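Local coordinates for septation protein imp2 (Schizosaccharomyces pombe, PDB 5C1F), which binds phospholipids, links the cytoskeleton to the membrane and is required for normal septation, taking part in disassembly of the medial ring, at residues A[18-23]-A[198-203]; A[25-30]-A[113-118]; A[32-37]-A[105-110]. All coordinates share one frame; numbering follows the deposited sequence.

In the fold
The three contacts lie within the F-BAR domain, an elongated bundle of long helices that pairs with a second subunit. Contact 1 joins the start of helix 18-59 to helix 162-252, while contacts 2 and 3 join its next turns to helix 69-155. As helix 18-59 runs on from 25-30 to 32-37, its partners step back from 113-118 to 105-110, the mark of an antiparallel pair. Centres of contacts 1 and 2 are about 15 Å apart, those of contacts 2 and 3 about 11 Å, and V30 of contact 2 touches Y107 of contact 3. Together they tie helix 18-59 to both long helices of the F-BAR core, beside the surface that meets the second subunit.

Contact 1: A[18-23]-A[198-203]; sequences EGYHAL and ARWTNE
Y20 and W200 meet ring against ring, the single link between 18-23 and 198-203. The indole reaches across with the edge of its six-membered ring turned toward the face of the tyrosine in an offset edge-to-face pair, ring centroids 5.6 Å apart and planes inclined by 68°. Contact is concentrated at one corner of the indole: W200 CH2 lies 3.4 Å from Y20 CD1 and 4.0 Å from Y20 CE1, so the touch falls on one side of the phenol ring, well back from its hydroxyl. Both rings leave their helices with CG anti to the backbone N (chi1 173° for Y20 and 164° for W200), and this lets them bridge backbones whose nearest CA atoms, those of Y20 and W200, are 10.9 Å apart.

Further aromatic and cationic groups gather round the pair. H126 of helix 69-155 stacks on Y20 and also meets the W200 ring, so the cluster draws in all three long helices of the F-BAR core, and K129 makes a cation-pi contact with the indole. W204, one turn further along helix 162-252, lies nearly parallel to W200, while W13, from the loop that leads into helix 18-59, packs on it as well.

The touch between 18-23 and 198-203 thus rests on two buried rings, consistent with dispersion and edge-to-face aromatic attraction, with no polar bond linking the two segments.

Contact 2: A[25-30]-A[113-118]; sequences SRFSDV and DKKKMI
In the helical bundle of the F-BAR domain, F27 of helix 18-59 is laid against K115 of helix 69-155, where the two CA atoms are 7.4 Å apart. The aliphatic part of the lysine covers one face of the phenyl ring in a CH-pi contact. K115 CG stands 3.8 Å from the centroid of the F27 ring, only 10° off the ring normal, so it sits almost over the middle. On either side of that point the chain follows the ring: K115 CB is 3.8 Å from F27 CE1, and K115 CD is 3.8 Å from F27 CG. All four side-chain torsions of the lysine lie near 180° (chi1 -175°), and the fully extended chain runs across the ring and past F27 CB, carrying NZ beyond the aromatic surface.

The rim of the same ring faces I118, whose CD1 comes within 4.5 Å of F27 CZ near the ring plane, a looser apolar touch. L111 of helix 69-155 and L211 of helix 162-252 also pack on F27, placing the phenyl where three helices converge. Were F27 replaced by alanine, the methylenes of K115 would probably lose the flat surface they lie on, and a gap is likely to open beside I118.

The lysine therefore serves as a hydrocarbon chain along most of its length: its methylenes shield a buried aromatic ring, while the course of the chain past the ring probably spares the ammonium group burial in the apolar junction.

Contact 3: A[32-37]-A[105-110]; sequences HINEEL and TRYAAS
N34 and A108 mark the nearest approach of the two helical segments, their CA atoms 7.2 Å apart. The carboxamide of N34 reaches across to Y107 and A108, and its two branches have different neighbours. OD1 lies beside the Y107 ring, with N34 OD1 3.4 Å from Y107 CD2, and the amide and ring planes are inclined by 37°. ND2 turns to the next residue, where N34 ND2 rests 3.6 Å from the methyl carbon A108 CB. CB of N34 points toward 105-110, and the first torsion (chi1 -172°) sets the amide against Y107 and A108.

The polar bond of this amide goes to a neighbouring turn: ND2 donates to the backbone O of F104, just before 105-110. Y107 is itself stacked on F221 of helix 162-252, and F221 also packs on N34, so the asparagine sits where the three long helices of the F-BAR core meet.

A buried amide is thus accommodated among largely apolar neighbours. The one hydrogen bond from ND2 to F104 probably fixes the rotation of the carboxamide and with it the placing of OD1 beside the tyrosine; none is made to Y107 or A108, whose contacts with the amide are close packing.

Contact 1: A[18-23]-A[198-203]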
loop_
_atom_site.group_PDB
_atom_site.type_symbol
_atom_site.label_atom_id
_atom_site.label_comp_id
_atom_site.label_asym_id
_atom_site.label_seq_id
_atom_site.Cartn_x
_atom_site.Cartn_y
_atom_site.Cartn_z
ATOM N N GLU A 18 -17.597 18.890 43.152
ATOM C CA GLU A 18 -17.366 17.664 42.398
ATOM C C GLU A 18 -17.079 17.968 40.932
ATOM O O GLU A 18 -16.189 17.371 40.331
ATOM C CB GLU A 18 -18.567 16.721 42.520
ATOM C CG GLU A 18 -18.619 15.918 43.818
ATOM C CD GLU A 18 -19.223 16.687 44.987
ATOM O OE1 GLU A 18 -19.364 17.926 44.894
ATOM O OE2 GLU A 18 -19.562 16.044 46.002
ATOM N N GLY A 19 -17.836 18.902 40.366
ATOM C CA GLY A 19 -17.625 19.333 38.996
ATOM C C GLY A 19 -16.258 19.948 38.773
ATOM O O GLY A 19 -15.693 19.837 37.687
ATOM N N TYR A 20 -15.727 20.595 39.805
ATOM C CA TYR A 20 -14.414 21.223 39.719
ATOM C C TYR A 20 -13.324 20.186 39.511
ATOM O O TYR A 20 -12.540 20.279 38.571
ATOM C CB TYR A 20 -14.117 22.043 40.977
ATOM C CG TYR A 20 -12.701 22.587 41.031
ATOM C CD1 TYR A 20 -12.335 23.703 40.289
ATOM C CD2 TYR A 20 -11.736 21.989 41.832
ATOM C CE1 TYR A 20 -11.044 24.205 40.340
ATOM C CE2 TYR A 20 -10.445 22.484 41.889
ATOM C CZ TYR A 20 -10.103 23.591 41.142
ATOM O OH TYR A 20 -8.818 24.085 41.197
ATOM N N HIS A 21 -13.278 19.197 40.394
ATOM C CA HIS A 21 -12.240 18.178 40.323
ATOM C C HIS A 21 -12.442 17.276 39.112
ATOM O O HIS A 21 -11.476 16.767 38.545
ATOM C CB HIS A 21 -12.212 17.357 41.612
ATOM C CG HIS A 21 -11.893 18.168 42.829
ATOM N ND1 HIS A 21 -10.601 18.478 43.199
ATOM C CD2 HIS A 21 -12.697 18.750 43.750
ATOM C CE1 HIS A 21 -10.623 19.207 44.299
ATOM N NE2 HIS A 21 -11.882 19.387 44.655
ATOM N N ALA A 22 -13.696 17.100 38.707
ATOM C CA ALA A 22 -14.019 16.235 37.576
ATOM C C ALA A 22 -13.552 16.825 36.250
ATOM O O ALA A 22 -12.798 16.184 35.517
ATOM C CB ALA A 22 -15.515 15.961 37.529
ATOM N N LEU A 23 -14.001 18.041 35.946
ATOM C CA LEU A 23 -13.681 18.677 34.668
ATOM C C LEU A 23 -12.186 18.958 34.527
ATOM O O LEU A 23 -11.659 18.999 33.419
ATOM C CB LEU A 23 -14.475 19.974 34.498
ATOM C CG LEU A 23 -15.988 19.832 34.308
ATOM C CD1 LEU A 23 -16.632 21.187 34.047
ATOM C CD2 LEU A 23 -16.310 18.854 33.184
ATOM N N ALA A 198 -19.264 34.195 46.023
ATOM C CA ALA A 198 -19.876 34.952 44.939
ATOM C C ALA A 198 -18.928 35.021 43.752
ATOM O O ALA A 198 -19.338 34.836 42.606
ATOM C CB ALA A 198 -20.251 36.350 45.403
ATOM N N ARG A 199 -17.656 35.282 44.034
ATOM C CA ARG A 199 -16.643 35.338 42.990
ATOM C C ARG A 199 -16.415 33.957 42.389
ATOM O O ARG A 199 -16.193 33.822 41.184
ATOM C CB ARG A 199 -15.331 35.905 43.536
ATOM C CG ARG A 199 -15.400 37.380 43.899
ATOM C CD ARG A 199 -14.013 37.966 44.113
ATOM N NE ARG A 199 -13.272 37.255 45.150
ATOM C CZ ARG A 199 -13.225 37.628 46.425
ATOM N NH1 ARG A 199 -13.875 38.712 46.827
ATOM N NH2 ARG A 199 -12.524 36.918 47.300
ATOM N N TRP A 200 -16.484 32.934 43.235
ATOM C CA TRP A 200 -16.296 31.557 42.792
ATOM C C TRP A 200 -17.387 31.108 41.824
ATOM O O TRP A 200 -17.101 30.486 40.802
ATOM C CB TRP A 200 -16.254 30.612 43.992
ATOM C CG TRP A 200 -16.445 29.184 43.600
ATOM C CD1 TRP A 200 -17.548 28.414 43.821
ATOM C CD2 TRP A 200 -15.514 28.361 42.891
ATOM N NE1 TRP A 200 -17.357 27.156 43.304
ATOM C CE2 TRP A 200 -16.115 27.098 42.727
ATOM C CE3 TRP A 200 -14.228 28.568 42.385
ATOM C CZ2 TRP A 200 -15.473 26.046 42.077
ATOM C CZ3 TRP A 200 -13.593 27.522 41.740
ATOM C CH2 TRP A 200 -14.216 26.277 41.593
ATOM N N THR A 201 -18.633 31.421 42.161
ATOM C CA THR A 201 -19.779 31.065 41.332
ATOM C C THR A 201 -19.658 31.655 39.930
ATOM O O THR A 201 -19.914 30.973 38.935
ATOM C CB THR A 201 -21.102 31.535 41.975
ATOM O OG1 THR A 201 -21.341 30.793 43.178
ATOM C CG2 THR A 201 -22.271 31.331 41.023
ATOM N N ASN A 202 -19.252 32.918 39.855
ATOM C CA ASN A 202 -19.088 33.589 38.569
ATOM C C ASN A 202 -17.913 33.049 37.766
ATOM O O ASN A 202 -17.998 32.903 36.548
ATOM C CB ASN A 202 -18.916 35.095 38.774
ATOM C CG ASN A 202 -20.238 35.834 38.785
ATOM O OD1 ASN A 202 -21.163 35.483 38.053
ATOM N ND2 ASN A 202 -20.334 36.866 39.616
ATOM N N GLU A 203 -16.817 32.753 38.455
ATOM C CA GLU A 203 -15.592 32.327 37.792
ATOM C C GLU A 203 -15.707 30.897 37.275
ATOM O O GLU A 203 -15.243 30.587 36.179
ATOM C CB GLU A 203 -14.402 32.451 38.744
ATOM C CG GLU A 203 -13.148 32.988 38.083
ATOM C CD GLU A 203 -13.360 34.360 37.471
ATOM O OE1 GLU A 203 -13.888 35.252 38.170
ATOM O OE2 GLU A 203 -13.008 34.543 36.286
#

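Contact 2: A[25-30]-A[113-118]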
loop_
_atom_site.group_PDB
_atom_site.type_symbol
_atom_site.label_atom_id
_atom_site.label_comp_id
_atom_site.label_asym_id
_atom_site.label_seq_id
_atom_site.Cartn_x
_atom_site.Cartn_y
_atom_site.Cartn_z
ATOM N N SER A 25 -9.741 16.992 35.926
ATOM C CA SER A 25 -9.124 15.687 35.717
ATOM C C SER A 25 -9.412 15.127 34.325
ATOM O O SER A 25 -8.706 14.238 33.852
ATOM C CB SER A 25 -9.602 14.702 36.784
ATOM O OG SER A 25 -11.016 14.607 36.783
ATOM N N ARG A 26 -10.447 15.646 33.670
ATOM C CA ARG A 26 -10.815 15.167 32.342
ATOM C C ARG A 26 -9.740 15.502 31.307
ATOM O O ARG A 26 -9.596 14.803 30.303
ATOM C CB ARG A 26 -12.165 15.752 31.911
ATOM C CG ARG A 26 -12.525 15.437 30.464
ATOM C CD ARG A 26 -13.982 15.695 30.135
ATOM N NE ARG A 26 -14.233 15.509 28.706
ATOM C CZ ARG A 26 -14.360 14.325 28.113
ATOM N NH1 ARG A 26 -14.264 13.208 28.823
ATOM N NH2 ARG A 26 -14.583 14.255 26.807
ATOM N N PHE A 27 -8.978 16.561 31.564
ATOM C CA PHE A 27 -7.899 16.969 30.667
ATOM C C PHE A 27 -6.944 15.823 30.343
ATOM O O PHE A 27 -6.449 15.719 29.223
ATOM C CB PHE A 27 -7.116 18.138 31.268
ATOM C CG PHE A 27 -7.713 19.480 30.967
ATOM C CD1 PHE A 27 -7.576 20.045 29.708
ATOM C CD2 PHE A 27 -8.410 20.181 31.938
ATOM C CE1 PHE A 27 -8.125 21.282 29.421
ATOM C CE2 PHE A 27 -8.962 21.419 31.657
ATOM C CZ PHE A 27 -8.818 21.970 30.397
ATOM N N SER A 28 -6.701 14.961 31.325
ATOM C CA SER A 28 -5.807 13.822 31.141
ATOM C C SER A 28 -6.460 12.713 30.316
ATOM O O SER A 28 -5.771 11.945 29.645
ATOM C CB SER A 28 -5.361 13.272 32.497
ATOM O OG SER A 28 -6.468 12.781 33.231
ATOM N N ASP A 29 -7.787 12.627 30.377
ATOM C CA ASP A 29 -8.527 11.636 29.601
ATOM C C ASP A 29 -8.566 12.038 28.133
ATOM O O ASP A 29 -8.394 11.205 27.242
ATOM C CB ASP A 29 -9.952 11.474 30.138
ATOM C CG ASP A 29 -9.985 10.905 31.540
ATOM O OD1 ASP A 29 -9.018 10.211 31.925
ATOM O OD2 ASP A 29 -10.981 11.147 32.254
ATOM N N VAL A 30 -8.800 13.324 27.898
ATOM C CA VAL A 30 -8.759 13.899 26.561
ATOM C C VAL A 30 -7.389 13.677 25.925
ATOM O O VAL A 30 -7.286 13.320 24.749
ATOM C CB VAL A 30 -9.084 15.409 26.597
ATOM C CG1 VAL A 30 -8.741 16.073 25.278
ATOM C CG2 VAL A 30 -10.547 15.628 26.951
ATOM N N ASP A 113 -1.575 24.343 26.358
ATOM C CA ASP A 113 -1.657 25.782 26.601
ATOM C C ASP A 113 -3.029 26.172 27.138
ATOM O O ASP A 113 -3.135 27.000 28.042
ATOM C CB ASP A 113 -1.358 26.574 25.325
ATOM C CG ASP A 113 0.100 26.500 24.922
ATOM O OD1 ASP A 113 0.943 26.214 25.797
ATOM O OD2 ASP A 113 0.403 26.734 23.732
ATOM N N LYS A 114 -4.076 25.584 26.568
ATOM C CA LYS A 114 -5.436 25.855 27.018
ATOM C C LYS A 114 -5.601 25.477 28.487
ATOM O O LYS A 114 -6.162 26.240 29.274
ATOM C CB LYS A 114 -6.454 25.104 26.156
ATOM C CG LYS A 114 -6.584 25.637 24.737
ATOM C CD LYS A 114 -7.679 24.905 23.972
ATOM C CE LYS A 114 -7.757 25.370 22.529
ATOM N NZ LYS A 114 -8.061 26.824 22.430
ATOM N N LYS A 115 -5.095 24.303 28.852
ATOM C CA LYS A 115 -5.166 23.839 30.232
ATOM C C LYS A 115 -4.404 24.774 31.168
ATOM O O LYS A 115 -4.883 25.104 32.250
ATOM C CB LYS A 115 -4.618 22.415 30.354
ATOM C CG LYS A 115 -4.763 21.827 31.753
ATOM C CD LYS A 115 -4.108 20.460 31.876
ATOM C CE LYS A 115 -4.164 19.966 33.320
ATOM N NZ LYS A 115 -3.507 18.641 33.500
ATOM N N LYS A 116 -3.220 25.203 30.743
ATOM C CA LYS A 116 -2.394 26.099 31.546
ATOM C C LYS A 116 -3.114 27.415 31.822
ATOM O O LYS A 116 -3.090 27.926 32.942
ATOM C CB LYS A 116 -1.061 26.368 30.847
ATOM C CG LYS A 116 -0.124 27.288 31.614
ATOM C CD LYS A 116 1.099 27.644 30.776
ATOM C CE LYS A 116 2.084 28.500 31.559
ATOM N NZ LYS A 116 2.558 27.807 32.789
ATOM N N MET A 117 -3.757 27.955 30.793
ATOM C CA MET A 117 -4.480 29.214 30.924
ATOM C C MET A 117 -5.718 29.053 31.796
ATOM O O MET A 117 -6.040 29.928 32.596
ATOM C CB MET A 117 -4.866 29.758 29.545
ATOM C CG MET A 117 -3.696 30.356 28.776
ATOM S SD MET A 117 -4.130 30.984 27.141
ATOM C CE MET A 117 -4.413 29.454 26.250
ATOM N N ILE A 118 -6.405 27.926 31.647
ATOM C CA ILE A 118 -7.645 27.694 32.378
ATOM C C ILE A 118 -7.399 27.300 33.836
ATOM O O ILE A 118 -8.003 27.869 34.746
ATOM C CB ILE A 118 -8.497 26.614 31.688
ATOM C CG1 ILE A 118 -9.104 27.182 30.405
ATOM C CG2 ILE A 118 -9.590 26.112 32.621
ATOM C CD1 ILE A 118 -10.027 26.234 29.687
#

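Contact 3: A[32-37]-A[105-110]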
loop_
_atom_site.group_PDB
_atom_site.type_symbol
_atom_site.label_atom_id
_atom_site.label_comp_id
_atom_site.label_asym_id
_atom_site.label_seq_id
_atom_site.Cartn_x
_atom_site.Cartn_y
_atom_site.Cartn_z
ATOM N N HIS A 32 -5.211 11.333 26.697
ATOM C CA HIS A 32 -5.066 9.896 26.484
ATOM C C HIS A 32 -5.724 9.451 25.179
ATOM O O HIS A 32 -5.107 8.761 24.365
ATOM C CB HIS A 32 -5.669 9.132 27.666
ATOM C CG HIS A 32 -5.410 7.661 27.640
ATOM N ND1 HIS A 32 -4.152 7.120 27.839
ATOM C CD2 HIS A 32 -6.238 6.609 27.452
ATOM C CE1 HIS A 32 -4.223 5.808 27.767
ATOM N NE2 HIS A 32 -5.482 5.467 27.532
ATOM N N ILE A 33 -6.980 9.846 24.997
ATOM C CA ILE A 33 -7.724 9.565 23.771
ATOM C C ILE A 33 -6.990 10.112 22.553
ATOM O O ILE A 33 -6.879 9.447 21.522
ATOM C CB ILE A 33 -9.140 10.178 23.818
ATOM C CG1 ILE A 33 -9.944 9.592 24.981
ATOM C CG2 ILE A 33 -9.869 9.968 22.497
ATOM C CD1 ILE A 33 -11.226 10.342 25.271
ATOM N N ASN A 34 -6.486 11.333 22.689
ATOM C CA ASN A 34 -5.777 12.000 21.611
ATOM C C ASN A 34 -4.494 11.269 21.226
ATOM O O ASN A 34 -4.161 11.159 20.049
ATOM C CB ASN A 34 -5.464 13.441 22.011
ATOM C CG ASN A 34 -4.911 14.255 20.865
ATOM O OD1 ASN A 34 -5.649 14.666 19.972
ATOM N ND2 ASN A 34 -3.606 14.504 20.890
ATOM N N GLU A 35 -3.783 10.760 22.226
ATOM C CA GLU A 35 -2.517 10.076 21.993
ATOM C C GLU A 35 -2.726 8.694 21.371
ATOM O O GLU A 35 -1.909 8.239 20.571
ATOM C CB GLU A 35 -1.730 9.964 23.304
ATOM C CG GLU A 35 -0.461 9.117 23.231
ATOM C CD GLU A 35 0.565 9.652 22.248
ATOM O OE1 GLU A 35 0.529 10.862 21.937
ATOM O OE2 GLU A 35 1.411 8.857 21.786
ATOM N N GLU A 36 -3.822 8.033 21.731
ATOM C CA GLU A 36 -4.155 6.736 21.148
ATOM C C GLU A 36 -4.350 6.842 19.644
ATOM O O GLU A 36 -3.813 6.041 18.878
ATOM C CB GLU A 36 -5.419 6.161 21.783
ATOM C CG GLU A 36 -5.224 5.622 23.179
ATOM C CD GLU A 36 -6.482 4.979 23.727
ATOM O OE1 GLU A 36 -7.586 5.365 23.285
ATOM O OE2 GLU A 36 -6.367 4.085 24.591
ATOM N N LEU A 37 -5.131 7.832 19.228
ATOM C CA LEU A 37 -5.417 8.034 17.816
ATOM C C LEU A 37 -4.177 8.503 17.060
ATOM O O LEU A 37 -3.958 8.106 15.914
ATOM C CB LEU A 37 -6.565 9.029 17.647
ATOM C CG LEU A 37 -7.941 8.445 17.984
ATOM C CD1 LEU A 37 -8.988 9.540 18.137
ATOM C CD2 LEU A 37 -8.367 7.437 16.921
ATOM N N THR A 105 -0.935 15.847 17.127
ATOM C CA THR A 105 0.236 16.400 17.800
ATOM C C THR A 105 0.040 17.883 18.094
ATOM O O THR A 105 0.325 18.349 19.197
ATOM C CB THR A 105 1.515 16.213 16.964
ATOM O OG1 THR A 105 1.752 14.816 16.752
ATOM C CG2 THR A 105 2.714 16.823 17.676
ATOM N N ARG A 106 -0.459 18.613 17.099
ATOM C CA ARG A 106 -0.722 20.040 17.241
ATOM C C ARG A 106 -1.864 20.289 18.225
ATOM O O ARG A 106 -1.898 21.316 18.900
ATOM C CB ARG A 106 -1.039 20.670 15.876
ATOM C CG ARG A 106 0.138 20.652 14.898
ATOM C CD ARG A 106 -0.158 21.403 13.597
ATOM N NE ARG A 106 -1.239 20.793 12.823
ATOM C CZ ARG A 106 -1.061 19.958 11.802
ATOM N NH1 ARG A 106 -2.112 19.462 11.165
ATOM N NH2 ARG A 106 0.162 19.620 11.413
ATOM N N TYR A 107 -2.791 19.341 18.310
ATOM C CA TYR A 107 -3.896 19.431 19.255
ATOM C C TYR A 107 -3.394 19.264 20.686
ATOM O O TYR A 107 -3.800 20.001 21.584
ATOM C CB TYR A 107 -4.971 18.383 18.955
ATOM C CG TYR A 107 -6.158 18.492 19.885
ATOM C CD1 TYR A 107 -7.223 19.326 19.583
ATOM C CD2 TYR A 107 -6.200 17.781 21.081
ATOM C CE1 TYR A 107 -8.304 19.442 20.436
ATOM C CE2 TYR A 107 -7.275 17.892 21.941
ATOM C CZ TYR A 107 -8.326 18.723 21.613
ATOM O OH TYR A 107 -9.400 18.839 22.464
ATOM N N ALA A 108 -2.510 18.292 20.893
ATOM C CA ALA A 108 -1.957 18.034 22.218
ATOM C C ALA A 108 -1.133 19.217 22.708
ATOM O O ALA A 108 -1.054 19.472 23.909
ATOM C CB ALA A 108 -1.113 16.771 22.205
ATOM N N ALA A 109 -0.517 19.935 21.774
ATOM C CA ALA A 109 0.273 21.111 22.113
ATOM C C ALA A 109 -0.638 22.284 22.453
ATOM O O ALA A 109 -0.363 23.055 23.375
ATOM C CB ALA A 109 1.206 21.474 20.971
ATOM N N SER A 110 -1.725 22.414 21.702
ATOM C CA SER A 110 -2.689 23.479 21.936
ATOM C C SER A 110 -3.442 23.252 23.244
ATOM O O SER A 110 -3.685 24.193 23.998
ATOM C CB SER A 110 -3.672 23.576 20.769
ATOM O OG SER A 110 -4.639 24.586 21.002
#